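M32 carboxypeptidase (PDB 1KA2) cleaves amino acids one after another from the C-termini of peptides as a cobalt-dependent, broad-specificity metallocarboxypeptidase of the M32 family. Local coordinates at residues Asp188-Glu193 and Asn343-Asp348; Val356-Phe361 and Arg393-Arg398; Glu376-Lys379 and Glu385-Asn388. One frame throughout, in Å; residues are numbered along the deposited sequence.

Contact 1 (Asp188-Glu193 and Asn343-Asp348); sequences DKILEE and NIVRPD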
ATOM      1  N   ASP A 188      40.658   4.132 -22.836  1.00 54.51           N
ATOM      2  CA  ASP A 188      41.790   3.350 -23.325  1.00 57.02           C
ATOM      3  C   ASP A 188      43.028   3.575 -22.458  1.00 58.01           C
ATOM      4  O   ASP A 188      43.676   2.619 -22.031  1.00 58.00           O
ATOM      5  CB  ASP A 188      42.113   3.723 -24.775  1.00 57.99           C
ATOM      6  CG  ASP A 188      40.950   3.476 -25.719  1.00 59.41           C
ATOM      7  OD1 ASP A 188      40.471   2.321 -25.812  1.00 62.20           O
ATOM      8  OD2 ASP A 188      40.518   4.444 -26.376  1.00 59.82           O
ATOM      9  N   LYS A 189      43.350   4.838 -22.198  1.00 59.52           N
ATOM     10  CA  LYS A 189      44.513   5.172 -21.382  1.00 61.56           C
ATOM     11  C   LYS A 189      44.394   4.553 -19.989  1.00 62.35           C
ATOM     12  O   LYS A 189      45.338   3.937 -19.490  1.00 63.23           O
ATOM     13  CB  LYS A 189      44.660   6.692 -21.261  1.00 62.96           C
ATOM     14  CG  LYS A 189      45.980   7.142 -20.639  1.00 65.45           C
ATOM     15  CD  LYS A 189      47.166   6.800 -21.539  1.00 67.32           C
ATOM     16  CE  LYS A 189      48.325   6.198 -20.746  1.00 67.78           C
ATOM     17  NZ  LYS A 189      49.471   5.842 -21.635  1.00 69.59           N
ATOM     18  N   ILE A 190      43.229   4.721 -19.367  1.00 62.43           N
ATOM     19  CA  ILE A 190      42.983   4.174 -18.036  1.00 61.25           C
ATOM     20  C   ILE A 190      43.204   2.665 -18.028  1.00 62.22           C
ATOM     21  O   ILE A 190      43.894   2.127 -17.162  1.00 62.27           O
ATOM     22  CB  ILE A 190      41.535   4.455 -17.573  1.00 59.70           C
ATOM     23  CG1 ILE A 190      41.368   5.936 -17.234  1.00 59.42           C
ATOM     24  CG2 ILE A 190      41.185   3.579 -16.380  1.00 59.13           C
ATOM     25  CD1 ILE A 190      39.947   6.321 -16.867  1.00 57.61           C
ATOM     26  N   LEU A 191      42.604   1.996 -19.003  1.00 63.46           N
ATOM     27  CA  LEU A 191      42.693   0.549 -19.130  1.00 65.35           C
ATOM     28  C   LEU A 191      44.093   0.013 -19.399  1.00 67.03           C
ATOM     29  O   LEU A 191      44.391  -1.129 -19.056  1.00 65.63           O
ATOM     30  CB  LEU A 191      41.761   0.074 -20.249  1.00 65.46           C
ATOM     31  CG  LEU A 191      40.254   0.151 -20.011  1.00 65.15           C
ATOM     32  CD1 LEU A 191      39.503  -0.024 -21.324  1.00 65.39           C
ATOM     33  CD2 LEU A 191      39.859  -0.926 -19.015  1.00 65.23           C
ATOM     34  N   GLU A 192      44.954   0.823 -20.009  1.00 69.58           N
ATOM     35  CA  GLU A 192      46.297   0.350 -20.327  1.00 73.09           C
ATOM     36  C   GLU A 192      47.392   0.643 -19.302  1.00 73.67           C
ATOM     37  O   GLU A 192      48.447   0.010 -19.335  1.00 73.80           O
ATOM     38  CB  GLU A 192      46.722   0.861 -21.713  1.00 74.74           C
ATOM     39  CG  GLU A 192      46.804   2.373 -21.863  1.00 77.70           C
ATOM     40  CD  GLU A 192      47.132   2.796 -23.291  1.00 79.70           C
ATOM     41  OE1 GLU A 192      46.282   2.603 -24.190  1.00 80.84           O
ATOM     42  OE2 GLU A 192      48.246   3.316 -23.522  1.00 80.79           O
ATOM     43  N   GLU A 193      47.155   1.574 -18.385  1.00 74.43           N
ATOM     44  CA  GLU A 193      48.179   1.880 -17.390  1.00 75.58           C
ATOM     45  C   GLU A 193      48.114   0.997 -16.143  1.00 75.34           C
ATOM     46  O   GLU A 193      48.959   1.103 -15.251  1.00 75.61           O
ATOM     47  CB  GLU A 193      48.107   3.351 -16.976  1.00 77.05           C
ATOM     48  CG  GLU A 193      49.189   3.732 -15.971  1.00 79.30           C
ATOM     49  CD  GLU A 193      50.593   3.400 -16.467  1.00 80.05           C
ATOM     50  OE1 GLU A 193      51.115   4.152 -17.318  1.00 79.41           O
ATOM     51  OE2 GLU A 193      51.167   2.383 -16.014  1.00 80.43           O
ATOM     52  N   ASN A 343      35.734   1.882  -7.277  1.00 37.07           N
ATOM     53  CA  ASN A 343      36.019   2.559  -8.535  1.00 35.22           C
ATOM     54  C   ASN A 343      36.618   1.701  -9.627  1.00 36.30           C
ATOM     55  O   ASN A 343      37.204   2.219 -10.571  1.00 37.24           O
ATOM     56  CB  ASN A 343      36.939   3.743  -8.269  1.00 34.86           C
ATOM     57  CG  ASN A 343      36.234   4.874  -7.558  1.00 32.92           C
ATOM     58  OD1 ASN A 343      35.776   5.814  -8.188  1.00 31.81           O
ATOM     59  ND2 ASN A 343      36.131   4.777  -6.238  1.00 34.03           N
ATOM     60  N   ILE A 344      36.477   0.391  -9.504  1.00 37.69           N
ATOM     61  CA  ILE A 344      36.999  -0.501 -10.517  1.00 38.13           C
ATOM     62  C   ILE A 344      36.515  -0.047 -11.893  1.00 40.24           C
ATOM     63  O   ILE A 344      35.473   0.608 -12.022  1.00 38.70           O
ATOM     64  CB  ILE A 344      36.546  -1.945 -10.245  1.00 38.88           C
ATOM     65  CG1 ILE A 344      37.365  -2.516  -9.088  1.00 40.16           C
ATOM     66  CG2 ILE A 344      36.694  -2.796 -11.493  1.00 38.83           C
ATOM     67  CD1 ILE A 344      37.052  -3.946  -8.768  1.00 42.46           C
ATOM     68  N   VAL A 345      37.297  -0.362 -12.918  1.00 41.66           N
ATOM     69  CA  VAL A 345      36.937  -0.010 -14.284  1.00 43.49           C
ATOM     70  C   VAL A 345      37.187  -1.234 -15.133  1.00 44.84           C
ATOM     71  O   VAL A 345      38.294  -1.760 -15.160  1.00 46.20           O
ATOM     72  CB  VAL A 345      37.771   1.155 -14.824  1.00 43.42           C
ATOM     73  CG1 VAL A 345      37.431   1.389 -16.294  1.00 46.58           C
ATOM     74  CG2 VAL A 345      37.488   2.411 -14.016  1.00 44.18           C
ATOM     75  N   ARG A 346      36.147  -1.699 -15.814  1.00 46.51           N
ATOM     76  CA  ARG A 346      36.281  -2.884 -16.636  1.00 48.59           C
ATOM     77  C   ARG A 346      35.186  -3.010 -17.680  1.00 49.01           C
ATOM     78  O   ARG A 346      34.011  -3.164 -17.356  1.00 48.50           O
ATOM     79  CB  ARG A 346      36.307  -4.125 -15.734  1.00 50.64           C
ATOM     80  CG  ARG A 346      35.584  -5.340 -16.274  1.00 53.12           C
ATOM     81  CD  ARG A 346      34.477  -5.750 -15.312  1.00 57.04           C
ATOM     82  NE  ARG A 346      35.016  -6.242 -14.048  1.00 59.98           N
ATOM     83  CZ  ARG A 346      34.308  -6.376 -12.929  1.00 61.38           C
ATOM     84  NH1 ARG A 346      33.020  -6.049 -12.905  1.00 61.97           N
ATOM     85  NH2 ARG A 346      34.888  -6.842 -11.830  1.00 59.83           N
ATOM     86  N   PRO A 347      35.558  -2.916 -18.962  1.00 50.46           N
ATOM     87  CA  PRO A 347      34.521  -3.048 -19.983  1.00 50.26           C
ATOM     88  C   PRO A 347      33.956  -4.454 -19.815  1.00 49.21           C
ATOM     89  O   PRO A 347      34.708  -5.405 -19.602  1.00 49.60           O
ATOM     90  CB  PRO A 347      35.295  -2.853 -21.292  1.00 51.31           C
ATOM     91  CG  PRO A 347      36.693  -3.289 -20.942  1.00 51.52           C
ATOM     92  CD  PRO A 347      36.880  -2.691 -19.570  1.00 51.18           C
ATOM     93  N   ASP A 348      32.633  -4.574 -19.865  1.00 47.15           N
ATOM     94  CA  ASP A 348      31.981  -5.864 -19.695  1.00 44.55           C
ATOM     95  C   ASP A 348      30.650  -5.835 -20.439  1.00 43.18           C
ATOM     96  O   ASP A 348      30.206  -4.784 -20.898  1.00 40.71           O
ATOM     97  CB  ASP A 348      31.747  -6.153 -18.208  1.00 45.37           C
ATOM     98  CG  ASP A 348      31.960  -7.619 -17.848  1.00 46.14           C
ATOM     99  OD1 ASP A 348      31.791  -8.490 -18.727  1.00 46.32           O
ATOM    100  OD2 ASP A 348      32.283  -7.907 -16.677  1.00 46.19           O
TER
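Leu-191, near the end of helix 169-192, reaches out to Pro-347 and Val-345 in the extended chain that follows helix 335-342. The contact between them is apolar. The closest approach is Leu-191 CD2 to Pro-347 CD at 3.5 Å, with the second methyl, CD1, standing 4.1 Å from Pro-347 CD, so the forked end of the leucine rests on that corner of the pyrrolidine ring. Leu-191 CD2 also lies 4.2 Å from Val-345 O and 4.3 Å from Val-345 CG1. With CG anti to the carbonyl carbon (chi1 -70°), Leu-191 carries its fork outward to the loop. Ile-190, one residue earlier on the helix, meets Val-345 CG1 with its branch methyl CG2 at 4.3 Å, so a single valine methyl serves two neighbouring helix residues. The arrangement is a helix end packed against an irregular, extended loop in a predominantly helical protein. Behind this seam stands the C-terminal helix 488-498, whose Tyr-498 touches both Ile-190 and Val-345.

Polar groups work at the margins. The backbone N of Arg-346 bonds to the carboxylate of Asp-355, a residue of the predicted I/NRXXA/SD motif, and the guanidinium of Arg-346 forms a salt bridge with Glu-203. On the solvent side of the helix, Lys-189 NZ and Glu-192 OE2 form a long, weak salt bridge of 3.4 Å, as suits charged residues on an exposed turn.

Contact 2 (Val356-Phe361 and Arg393-Arg398); sequences VVTYNF and RLLGIR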
ATOM      1  N   VAL A 356      31.474   3.476 -14.017  1.00 28.54           N
ATOM      2  CA  VAL A 356      31.076   4.788 -14.518  1.00 31.91           C
ATOM      3  C   VAL A 356      31.747   5.272 -15.811  1.00 34.93           C
ATOM      4  O   VAL A 356      31.209   6.148 -16.505  1.00 34.71           O
ATOM      5  CB  VAL A 356      31.312   5.879 -13.474  1.00 30.79           C
ATOM      6  CG1 VAL A 356      30.647   5.506 -12.173  1.00 33.16           C
ATOM      7  CG2 VAL A 356      32.800   6.094 -13.292  1.00 29.19           C
ATOM      8  N   VAL A 357      32.921   4.726 -16.126  1.00 35.40           N
ATOM      9  CA  VAL A 357      33.641   5.138 -17.324  1.00 37.27           C
ATOM     10  C   VAL A 357      33.130   4.409 -18.570  1.00 36.12           C
ATOM     11  O   VAL A 357      32.999   5.007 -19.633  1.00 37.41           O
ATOM     12  CB  VAL A 357      35.162   4.907 -17.149  1.00 38.20           C
ATOM     13  CG1 VAL A 357      35.929   5.538 -18.307  1.00 39.44           C
ATOM     14  CG2 VAL A 357      35.620   5.507 -15.831  1.00 36.67           C
ATOM     15  N   THR A 358      32.810   3.125 -18.423  1.00 37.79           N
ATOM     16  CA  THR A 358      32.301   2.320 -19.533  1.00 37.18           C
ATOM     17  C   THR A 358      30.767   2.379 -19.686  1.00 38.00           C
ATOM     18  O   THR A 358      30.237   2.092 -20.761  1.00 38.05           O
ATOM     19  CB  THR A 358      32.721   0.831 -19.376  1.00 38.34           C
ATOM     20  OG1 THR A 358      32.047   0.249 -18.249  1.00 37.56           O
ATOM     21  CG2 THR A 358      34.227   0.723 -19.160  1.00 34.59           C
ATOM     22  N   TYR A 359      30.061   2.760 -18.624  1.00 37.42           N
ATOM     23  CA  TYR A 359      28.591   2.827 -18.657  1.00 37.16           C
ATOM     24  C   TYR A 359      27.971   3.546 -19.855  1.00 36.88           C
ATOM     25  O   TYR A 359      27.149   2.976 -20.584  1.00 35.41           O
ATOM     26  CB  TYR A 359      28.047   3.495 -17.385  1.00 37.91           C
ATOM     27  CG  TYR A 359      26.532   3.472 -17.278  1.00 35.64           C
ATOM     28  CD1 TYR A 359      25.857   2.322 -16.866  1.00 39.56           C
ATOM     29  CD2 TYR A 359      25.778   4.592 -17.599  1.00 36.28           C
ATOM     30  CE1 TYR A 359      24.460   2.288 -16.775  1.00 39.32           C
ATOM     31  CE2 TYR A 359      24.386   4.573 -17.519  1.00 38.77           C
ATOM     32  CZ  TYR A 359      23.734   3.420 -17.106  1.00 37.69           C
ATOM     33  OH  TYR A 359      22.365   3.410 -17.024  1.00 39.49           O
ATOM     34  N   ASN A 360      28.347   4.804 -20.051  1.00 35.31           N
ATOM     35  CA  ASN A 360      27.770   5.563 -21.145  1.00 34.56           C
ATOM     36  C   ASN A 360      27.947   4.986 -22.563  1.00 34.21           C
ATOM     37  O   ASN A 360      27.233   5.380 -23.485  1.00 31.23           O
ATOM     38  CB  ASN A 360      28.255   7.011 -21.064  1.00 37.27           C
ATOM     39  CG  ASN A 360      27.600   7.769 -19.914  1.00 38.40           C
ATOM     40  OD1 ASN A 360      26.384   7.711 -19.744  1.00 41.83           O
ATOM     41  ND2 ASN A 360      28.397   8.482 -19.130  1.00 37.98           N
ATOM     42  N   PHE A 361      28.862   4.037 -22.741  1.00 32.94           N
ATOM     43  CA  PHE A 361      29.046   3.460 -24.067  1.00 34.73           C
ATOM     44  C   PHE A 361      27.946   2.422 -24.318  1.00 35.51           C
ATOM     45  O   PHE A 361      27.582   2.129 -25.461  1.00 34.05           O
ATOM     46  CB  PHE A 361      30.460   2.868 -24.209  1.00 33.08           C
ATOM     47  CG  PHE A 361      31.548   3.923 -24.286  1.00 34.94           C
ATOM     48  CD1 PHE A 361      32.406   4.151 -23.213  1.00 35.26           C
ATOM     49  CD2 PHE A 361      31.692   4.705 -25.425  1.00 34.80           C
ATOM     50  CE1 PHE A 361      33.391   5.142 -23.270  1.00 36.51           C
ATOM     51  CE2 PHE A 361      32.676   5.702 -25.495  1.00 37.49           C
ATOM     52  CZ  PHE A 361      33.528   5.920 -24.412  1.00 35.33           C
ATOM     53  N   ARG A 393      33.166  -2.637 -31.169  1.00 49.58           N
ATOM     54  CA  ARG A 393      33.804  -1.400 -31.599  1.00 50.50           C
ATOM     55  C   ARG A 393      34.042  -0.396 -30.464  1.00 50.63           C
ATOM     56  O   ARG A 393      34.965   0.417 -30.542  1.00 49.16           O
ATOM     57  CB  ARG A 393      32.965  -0.728 -32.681  1.00 52.04           C
ATOM     58  CG  ARG A 393      33.487   0.637 -33.106  1.00 55.00           C
ATOM     59  CD  ARG A 393      32.504   1.326 -34.025  1.00 57.85           C
ATOM     60  NE  ARG A 393      31.315   1.803 -33.318  1.00 60.82           N
ATOM     61  CZ  ARG A 393      31.202   2.989 -32.727  1.00 62.55           C
ATOM     62  NH1 ARG A 393      32.208   3.840 -32.743  1.00 63.55           N
ATOM     63  NH2 ARG A 393      30.067   3.338 -32.144  1.00 63.56           N
ATOM     64  N   LEU A 394      33.226  -0.446 -29.410  1.00 49.63           N
ATOM     65  CA  LEU A 394      33.365   0.491 -28.291  1.00 47.59           C
ATOM     66  C   LEU A 394      34.073  -0.091 -27.078  1.00 46.57           C
ATOM     67  O   LEU A 394      34.862   0.579 -26.421  1.00 46.69           O
ATOM     68  CB  LEU A 394      31.981   0.997 -27.872  1.00 48.76           C
ATOM     69  CG  LEU A 394      31.128   1.717 -28.923  1.00 50.07           C
ATOM     70  CD1 LEU A 394      29.750   1.995 -28.326  1.00 50.58           C
ATOM     71  CD2 LEU A 394      31.812   3.006 -29.380  1.00 49.77           C
ATOM     72  N   LEU A 395      33.772  -1.338 -26.755  1.00 46.90           N
ATOM     73  CA  LEU A 395      34.406  -1.966 -25.601  1.00 47.54           C
ATOM     74  C   LEU A 395      35.343  -3.146 -25.895  1.00 47.89           C
ATOM     75  O   LEU A 395      35.810  -3.816 -24.971  1.00 48.05           O
ATOM     76  CB  LEU A 395      33.320  -2.369 -24.582  1.00 45.44           C
ATOM     77  CG  LEU A 395      32.550  -1.166 -24.019  1.00 45.31           C
ATOM     78  CD1 LEU A 395      31.294  -1.633 -23.250  1.00 45.34           C
ATOM     79  CD2 LEU A 395      33.501  -0.375 -23.131  1.00 44.65           C
ATOM     80  N   GLY A 396      35.590  -3.427 -27.169  1.00 48.26           N
ATOM     81  CA  GLY A 396      36.490  -4.521 -27.503  1.00 50.14           C
ATOM     82  C   GLY A 396      36.044  -5.946 -27.225  1.00 52.01           C
ATOM     83  O   GLY A 396      36.728  -6.909 -27.584  1.00 51.60           O
ATOM     84  N   ILE A 397      34.890  -6.093 -26.587  1.00 52.07           N
ATOM     85  CA  ILE A 397      34.367  -7.426 -26.268  1.00 51.65           C
ATOM     86  C   ILE A 397      33.145  -7.710 -27.126  1.00 50.69           C
ATOM     87  O   ILE A 397      32.469  -6.783 -27.572  1.00 49.85           O
ATOM     88  CB  ILE A 397      33.993  -7.530 -24.779  1.00 52.00           C
ATOM     89  CG1 ILE A 397      32.944  -6.469 -24.435  1.00 52.35           C
ATOM     90  CG2 ILE A 397      35.256  -7.352 -23.940  1.00 51.21           C
ATOM     91  CD1 ILE A 397      32.529  -6.467 -22.965  1.00 53.89           C
ATOM     92  N   ARG A 398      32.872  -8.989 -27.365  1.00 49.48           N
ATOM     93  CA  ARG A 398      31.734  -9.378 -28.186  1.00 49.11           C
ATOM     94  C   ARG A 398      30.872 -10.383 -27.452  1.00 48.65           C
ATOM     95  O   ARG A 398      31.350 -11.442 -27.053  1.00 48.24           O
ATOM     96  CB  ARG A 398      32.202 -10.001 -29.502  1.00 50.66           C
ATOM     97  CG  ARG A 398      31.062 -10.245 -30.485  1.00 54.19           C
ATOM     98  CD  ARG A 398      31.488 -11.095 -31.680  1.00 57.25           C
ATOM     99  NE  ARG A 398      30.604 -10.897 -32.830  1.00 57.50           N
ATOM    100  CZ  ARG A 398      30.574  -9.787 -33.564  1.00 57.25           C
ATOM    101  NH1 ARG A 398      31.382  -8.776 -33.272  1.00 56.61           N
ATOM    102  NH2 ARG A 398      29.737  -9.685 -34.586  1.00 57.18           N
TER
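Phe-361 and Leu-394 bring their backbones to 6.7 Å between CA atoms, and Thr-358 and Leu-395 to 7.7 Å, where the beginning of helix 359-375 meets the last turn of helix 383-395. The two helices and the turn between them make a helical hairpin, and this contact lies at its open end. Just after the second helix, Gly-396 leaves helical geometry with a positive phi of 69°, a conformation that glycine takes up easily, and from there the chain runs away from the partner segment.

Leu-394 points at the first helix. Leu-394 CD1 lies 3.6 Å from Phe-361 O and 4.3 Å from Phe-361 CB, so this methyl packs on the backbone and root of the phenylalanine, while CD2 of Leu-394 comes up to the ring of Phe-361 obliquely. Leu-394 CD2 also lies on one face of the Arg-393 guanidinium, 3.1 Å above the plane and offset toward its rim.

Leu-395 crosses Thr-358 at about a right angle. Leu-395 CD2 sits 4.0 Å from Thr-358 CB and 4.2 Å from Thr-358 CG2, meeting the carbon side of the threonine. A chi1 of 68° puts OG1 between the backbone N and carbonyl carbon and CG2 beside the N; the hydroxyl bonds to Asp-355, which satisfies it within the interior. Leu-187 and Lys-184 of helix 169-192 press on Thr-358 and Phe-361 respectively.

All four touching residues are buried, and the contact is van der Waals packing, mostly of hydrocarbon, with one methyl against a backbone carbonyl; Thr-358 turns its CB and methyl to Leu-395 while its oxygen is held by Asp-355, and cohesion here therefore rests on shape and exclusion of water.

Contact 3 (Glu376-Lys379 and Glu385-Asn388); sequences EEIK and EMWN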
ATOM      1  N   GLU A 376      15.386   4.351 -40.466  1.00 60.05           N
ATOM      2  CA  GLU A 376      15.475   3.551 -41.676  1.00 62.66           C
ATOM      3  C   GLU A 376      14.586   2.322 -41.500  1.00 62.73           C
ATOM      4  O   GLU A 376      13.873   2.208 -40.503  1.00 63.37           O
ATOM      5  CB  GLU A 376      16.925   3.127 -41.908  1.00 65.17           C
ATOM      6  CG  GLU A 376      17.332   3.094 -43.368  1.00 69.18           C
ATOM      7  CD  GLU A 376      17.374   4.487 -43.979  1.00 71.85           C
ATOM      8  OE1 GLU A 376      17.584   4.595 -45.206  1.00 72.99           O
ATOM      9  OE2 GLU A 376      17.203   5.467 -43.217  1.00 73.64           O
ATOM     10  N   GLU A 377      14.603   1.411 -42.467  1.00 62.40           N
ATOM     11  CA  GLU A 377      13.793   0.199 -42.362  1.00 62.59           C
ATOM     12  C   GLU A 377      14.693  -0.895 -41.794  1.00 61.64           C
ATOM     13  O   GLU A 377      15.174  -1.769 -42.512  1.00 62.24           O
ATOM     14  CB  GLU A 377      13.243  -0.200 -43.742  1.00 63.57           C
ATOM     15  CG  GLU A 377      12.746  -1.644 -43.883  1.00 66.21           C
ATOM     16  CD  GLU A 377      11.687  -2.023 -42.854  1.00 69.38           C
ATOM     17  OE1 GLU A 377      10.652  -1.321 -42.768  1.00 71.05           O
ATOM     18  OE2 GLU A 377      11.900  -3.025 -42.136  1.00 70.29           O
ATOM     19  N   ILE A 378      14.926  -0.833 -40.487  1.00 59.16           N
ATOM     20  CA  ILE A 378      15.769  -1.825 -39.846  1.00 55.63           C
ATOM     21  C   ILE A 378      15.021  -3.128 -39.607  1.00 54.47           C
ATOM     22  O   ILE A 378      13.816  -3.166 -39.375  1.00 52.34           O
ATOM     23  CB  ILE A 378      16.343  -1.324 -38.533  1.00 55.97           C
ATOM     24  CG1 ILE A 378      17.091  -0.017 -38.796  1.00 56.21           C
ATOM     25  CG2 ILE A 378      17.276  -2.386 -37.956  1.00 53.57           C
ATOM     26  CD1 ILE A 378      18.187  -0.136 -39.825  1.00 58.15           C
ATOM     27  N   LYS A 379      15.789  -4.200 -39.637  1.00 54.83           N
ATOM     28  CA  LYS A 379      15.288  -5.552 -39.483  1.00 53.69           C
ATOM     29  C   LYS A 379      15.670  -6.196 -38.147  1.00 51.80           C
ATOM     30  O   LYS A 379      16.847  -6.288 -37.815  1.00 51.94           O
ATOM     31  CB  LYS A 379      15.832  -6.354 -40.665  1.00 57.40           C
ATOM     32  CG  LYS A 379      17.112  -5.741 -41.288  1.00 60.16           C
ATOM     33  CD  LYS A 379      16.854  -5.199 -42.702  1.00 63.65           C
ATOM     34  CE  LYS A 379      15.934  -6.151 -43.479  1.00 64.79           C
ATOM     35  NZ  LYS A 379      15.698  -5.740 -44.881  1.00 66.55           N
ATOM     36  N   GLU A 385      23.533  -8.732 -34.554  1.00 45.27           N
ATOM     37  CA  GLU A 385      24.883  -8.498 -35.066  1.00 45.48           C
ATOM     38  C   GLU A 385      25.292  -7.037 -34.947  1.00 43.43           C
ATOM     39  O   GLU A 385      26.422  -6.747 -34.574  1.00 43.77           O
ATOM     40  CB  GLU A 385      25.010  -8.967 -36.519  1.00 47.69           C
ATOM     41  CG  GLU A 385      25.347 -10.441 -36.628  1.00 52.29           C
ATOM     42  CD  GLU A 385      26.694 -10.760 -36.005  1.00 55.20           C
ATOM     43  OE1 GLU A 385      26.896 -11.910 -35.549  1.00 56.55           O
ATOM     44  OE2 GLU A 385      27.556  -9.857 -35.981  1.00 57.15           O
ATOM     45  N   MET A 386      24.387  -6.116 -35.262  1.00 43.02           N
ATOM     46  CA  MET A 386      24.708  -4.692 -35.142  1.00 44.32           C
ATOM     47  C   MET A 386      25.074  -4.369 -33.701  1.00 42.64           C
ATOM     48  O   MET A 386      25.984  -3.583 -33.433  1.00 44.34           O
ATOM     49  CB  MET A 386      23.519  -3.829 -35.549  1.00 46.98           C
ATOM     50  CG  MET A 386      23.217  -3.851 -37.020  1.00 49.15           C
ATOM     51  SD  MET A 386      21.792  -2.840 -37.356  1.00 53.01           S
ATOM     52  CE  MET A 386      20.589  -4.089 -37.682  1.00 52.12           C
ATOM     53  N   TRP A 387      24.340  -4.971 -32.774  1.00 41.72           N
ATOM     54  CA  TRP A 387      24.580  -4.778 -31.349  1.00 40.00           C
ATOM     55  C   TRP A 387      25.959  -5.340 -31.018  1.00 38.46           C
ATOM     56  O   TRP A 387      26.758  -4.695 -30.348  1.00 35.02           O
ATOM     57  CB  TRP A 387      23.502  -5.515 -30.551  1.00 39.66           C
ATOM     58  CG  TRP A 387      23.632  -5.412 -29.074  1.00 38.18           C
ATOM     59  CD1 TRP A 387      24.617  -5.944 -28.295  1.00 39.06           C
ATOM     60  CD2 TRP A 387      22.718  -4.769 -28.185  1.00 37.88           C
ATOM     61  NE1 TRP A 387      24.370  -5.674 -26.965  1.00 39.98           N
ATOM     62  CE2 TRP A 387      23.207  -4.952 -26.873  1.00 38.65           C
ATOM     63  CE3 TRP A 387      21.529  -4.056 -28.369  1.00 36.10           C
ATOM     64  CZ2 TRP A 387      22.548  -4.446 -25.752  1.00 36.47           C
ATOM     65  CZ3 TRP A 387      20.876  -3.552 -27.254  1.00 38.06           C
ATOM     66  CH2 TRP A 387      21.388  -3.750 -25.963  1.00 34.47           C
ATOM     67  N   ASN A 388      26.227  -6.548 -31.503  1.00 39.80           N
ATOM     68  CA  ASN A 388      27.511  -7.205 -31.268  1.00 43.48           C
ATOM     69  C   ASN A 388      28.695  -6.441 -31.849  1.00 44.32           C
ATOM     70  O   ASN A 388      29.716  -6.273 -31.180  1.00 46.39           O
ATOM     71  CB  ASN A 388      27.480  -8.626 -31.830  1.00 44.66           C
ATOM     72  CG  ASN A 388      26.787  -9.600 -30.897  1.00 47.28           C
ATOM     73  OD1 ASN A 388      25.993  -9.198 -30.040  1.00 47.41           O
ATOM     74  ND2 ASN A 388      27.079 -10.887 -31.059  1.00 47.73           N
TER
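Ile-378, in the connection after helix 359-375, meets Met-386 of helix 383-395. The interaction is apolar: Met-386 CE comes to 3.7 Å from Ile-378 CG2, the methyl at the end of one chain against the branch methyl of the other, and the two side chains cross obliquely. Methionine suits the task because the two backbones stand far apart, the nearest CA pair, Lys-379 and Met-386, being 10.4 Å from each other, and a long unbranched chain can span such a gap. Its chi2 of 179° stretches it out, and a bend at chi3 of -107° then swings CE across the line of the chain. Ile-378 CG2, anti to its own backbone N, is the branch turned to the methionine. Met-386 CE also lies 4.3 Å from Lys-379 O, a loose van der Waals neighbour. Both residues rest on helix 359-375 as well, Ile-378 on Leu-372 and Met-386 on Leu-369.

Polar interactions belong to the surroundings. Ile-378 N makes a weak bond to Glu-376 O at 3.2 Å within the turn, and Glu-376 O also accepts from Lys-143. On helix 383-395 the carboxylate of Glu-385 pairs with Arg-398, beyond the end of the same helix.

This is the closed end of a helical hairpin, a surface contact well away from the metal site. A small apolar patch ties the connecting turn to the second helix, while the charged chains of Glu-376, Lys-379 and Glu-385 are exposed; with so little area buried, its hold is probably modest and dispersive.

Contact 1 closes before contact 2 opens along the chain, and contact 3 is nested inside the loop that contact 2 closes. Contacts 2 and 3 take opposite ends of the hairpin formed by helices 359-375 and 383-395, their centres about 18 Å apart, and a salt bridge between Arg-398 NH2 and Glu-385 OE2 joins them. Contact 1 lies about 10 Å from contact 2, centre to centre, and touches it: Pro-347 CB meets Leu-395 CD2 at 3.6 Å. It is about 28 Å from contact 3, without touching it. Packing thus runs continuously from helix 169-192 through the 343-348 loop into the hairpin, joining distant parts of one M32 fold away from the annotated sites.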